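Local coordinates for protein CMP-sialic acid transporter 1 (Zea mays, PDB 6I1R) that probably carries CMP-sialic acid from the cytoplasm into the Golgi and binds CMP in an outward-facing state, at residues L221-W224 / W225-L228. The protein carries 5 engineered substitutions. Sequence-based numbering, arbitrary orientation.
Sequences LGPW and WQRL
Two tryptophans adjacent in sequence, Trp-224 and Trp-225, meet in an edge-to-face pair, with the edge of Trp-225 turned to the face of Trp-224. The centroids of their five-membered rings lie 5.3 Å apart and the ring planes stand at 86°. The methylene of Trp-225 makes a CH-pi contact over the same indole: its CB sits 3.9 Å from the centroid of the six-membered ring of Trp-224, almost on the ring normal. This follows from the first torsion of Trp-224 (chi1 69°), which tucks CG between the backbone N and carbonyl carbon and so lays the indole against the start of the next residue. At the rim of that indole, Leu-228 CD1 packs near the ring plane, 3.5 Å from Trp-224 CE3. Pro-223 makes a CH-pi contact with one face of Trp-225, its CB 4.0 Å from the five-membered ring centroid, while its CD touches Gln-226 OE1, the two side chains meeting at a slant.

Backbone bonds close the turn beneath these side chains. Pro-223 O accepts Arg-227 N at 3.1 Å with good geometry, a helical i to i+4 bond, and takes a weak bond from Gln-226 N as well. Bent at chi3 (60°), the Arg-227 chain folds back so that NH2 reaches Gly-222 O at 2.7 Å, a weak bond with the carbonyl at the guanidinium edge. Its side chain lies about 12 Å from the bound CMP, outside the residues that line the pocket. Asp-214 OD2 accepts a hydrogen bond from Trp-224 N, and Phe-39 of helix 37-59 forms an edge-to-face pair with Trp-224. Gly-222 N is hydrogen-bonded to Thr-94 OG1 of the second subunit. The arrangement is a short, weakly bonded helical turn, 224-227, preceded by Pro-223, in the connection between helices 191-216 and 234-256, both predicted to span the membrane in this DMT-clan transporter.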
loop_
_atom_site.group_PDB
_atom_site.type_symbol
_atom_site.label_atom_id
_atom_site.label_comp_id
_atom_site.label_asym_id
_atom_site.label_seq_id
_atom_site.Cartn_x
_atom_site.Cartn_y
_atom_site.Cartn_z
ATOM N N LEU B 221 -3.372 -20.230 -4.214
ATOM C CA LEU B 221 -3.806 -19.241 -3.227
ATOM C C LEU B 221 -5.257 -18.836 -3.527
ATOM O O LEU B 221 -5.949 -19.509 -4.294
ATOM C CB LEU B 221 -2.857 -18.038 -3.278
ATOM C CG LEU B 221 -1.363 -18.367 -3.232
ATOM C CD1 LEU B 221 -0.531 -17.093 -3.234
ATOM C CD2 LEU B 221 -1.025 -19.223 -2.019
ATOM N N GLY B 222 -5.715 -17.750 -2.910
ATOM C CA GLY B 222 -7.076 -17.265 -3.116
ATOM C C GLY B 222 -7.291 -16.753 -4.532
ATOM O O GLY B 222 -6.456 -16.014 -5.058
ATOM N N PRO B 223 -8.414 -17.143 -5.162
ATOM C CA PRO B 223 -8.731 -16.698 -6.516
ATOM C C PRO B 223 -9.341 -15.288 -6.536
ATOM O O PRO B 223 -10.016 -14.884 -5.586
ATOM C CB PRO B 223 -9.724 -17.747 -7.031
ATOM C CG PRO B 223 -10.480 -18.153 -5.795
ATOM C CD PRO B 223 -9.470 -18.042 -4.671
ATOM N N TRP B 224 -9.107 -14.576 -7.637
ATOM C CA TRP B 224 -9.458 -13.157 -7.786
ATOM C C TRP B 224 -10.960 -12.921 -7.564
ATOM O O TRP B 224 -11.342 -11.895 -7.002
ATOM C CB TRP B 224 -9.018 -12.645 -9.165
ATOM C CG TRP B 224 -9.798 -13.224 -10.306
ATOM C CD1 TRP B 224 -9.512 -14.357 -11.011
ATOM C CD2 TRP B 224 -11.011 -12.697 -10.874
ATOM N NE1 TRP B 224 -10.458 -14.572 -11.976
ATOM C CE2 TRP B 224 -11.391 -13.571 -11.916
ATOM C CE3 TRP B 224 -11.810 -11.580 -10.606
ATOM C CZ2 TRP B 224 -12.534 -13.357 -12.685
ATOM C CZ3 TRP B 224 -12.940 -11.371 -11.368
ATOM C CH2 TRP B 224 -13.294 -12.249 -12.393
ATOM N N TRP B 225 -11.802 -13.849 -8.017
ATOM C CA TRP B 225 -13.261 -13.661 -7.957
ATOM C C TRP B 225 -13.762 -13.781 -6.510
ATOM O O TRP B 225 -14.668 -13.049 -6.105
ATOM C CB TRP B 225 -13.993 -14.628 -8.902
ATOM C CG TRP B 225 -13.640 -16.078 -8.746
ATOM C CD1 TRP B 225 -12.723 -16.780 -9.473
ATOM C CD2 TRP B 225 -14.221 -17.017 -7.824
ATOM N NE1 TRP B 225 -12.682 -18.084 -9.058
ATOM C CE2 TRP B 225 -13.591 -18.260 -8.048
ATOM C CE3 TRP B 225 -15.203 -16.930 -6.829
ATOM C CZ2 TRP B 225 -13.912 -19.401 -7.315
ATOM C CZ3 TRP B 225 -15.520 -18.059 -6.104
ATOM C CH2 TRP B 225 -14.882 -19.277 -6.346
ATOM N N GLN B 226 -13.171 -14.691 -5.740
ATOM C CA GLN B 226 -13.525 -14.874 -4.327
ATOM C C GLN B 226 -13.086 -13.641 -3.524
ATOM O O GLN B 226 -13.830 -13.131 -2.685
ATOM C CB GLN B 226 -12.865 -16.147 -3.793
ATOM C CG GLN B 226 -13.359 -16.581 -2.420
ATOM C CD GLN B 226 -12.618 -17.792 -1.911
ATOM O OE1 GLN B 226 -11.388 -17.825 -1.876
ATOM N NE2 GLN B 226 -13.365 -18.805 -1.504
ATOM N N ARG B 227 -11.882 -13.163 -3.818
ATOM C CA ARG B 227 -11.242 -12.056 -3.099
ATOM C C ARG B 227 -11.871 -10.710 -3.494
ATOM O O ARG B 227 -11.696 -9.714 -2.788
ATOM C CB ARG B 227 -9.744 -12.074 -3.424
ATOM C CG ARG B 227 -8.885 -11.138 -2.587
ATOM C CD ARG B 227 -7.405 -11.411 -2.795
ATOM N NE ARG B 227 -6.982 -11.236 -4.181
ATOM C CZ ARG B 227 -6.864 -12.215 -5.078
ATOM N NH1 ARG B 227 -6.442 -11.938 -6.301
ATOM N NH2 ARG B 227 -7.166 -13.461 -4.757
ATOM N N LEU B 228 -12.629 -10.701 -4.590
ATOM C CA LEU B 228 -13.004 -9.480 -5.327
ATOM C C LEU B 228 -13.599 -8.406 -4.404
ATOM O O LEU B 228 -13.348 -7.224 -4.617
ATOM C CB LEU B 228 -14.007 -9.852 -6.423
ATOM C CG LEU B 228 -14.254 -8.778 -7.484
ATOM C CD1 LEU B 228 -13.403 -9.029 -8.721
ATOM C CD2 LEU B 228 -15.727 -8.715 -7.860
#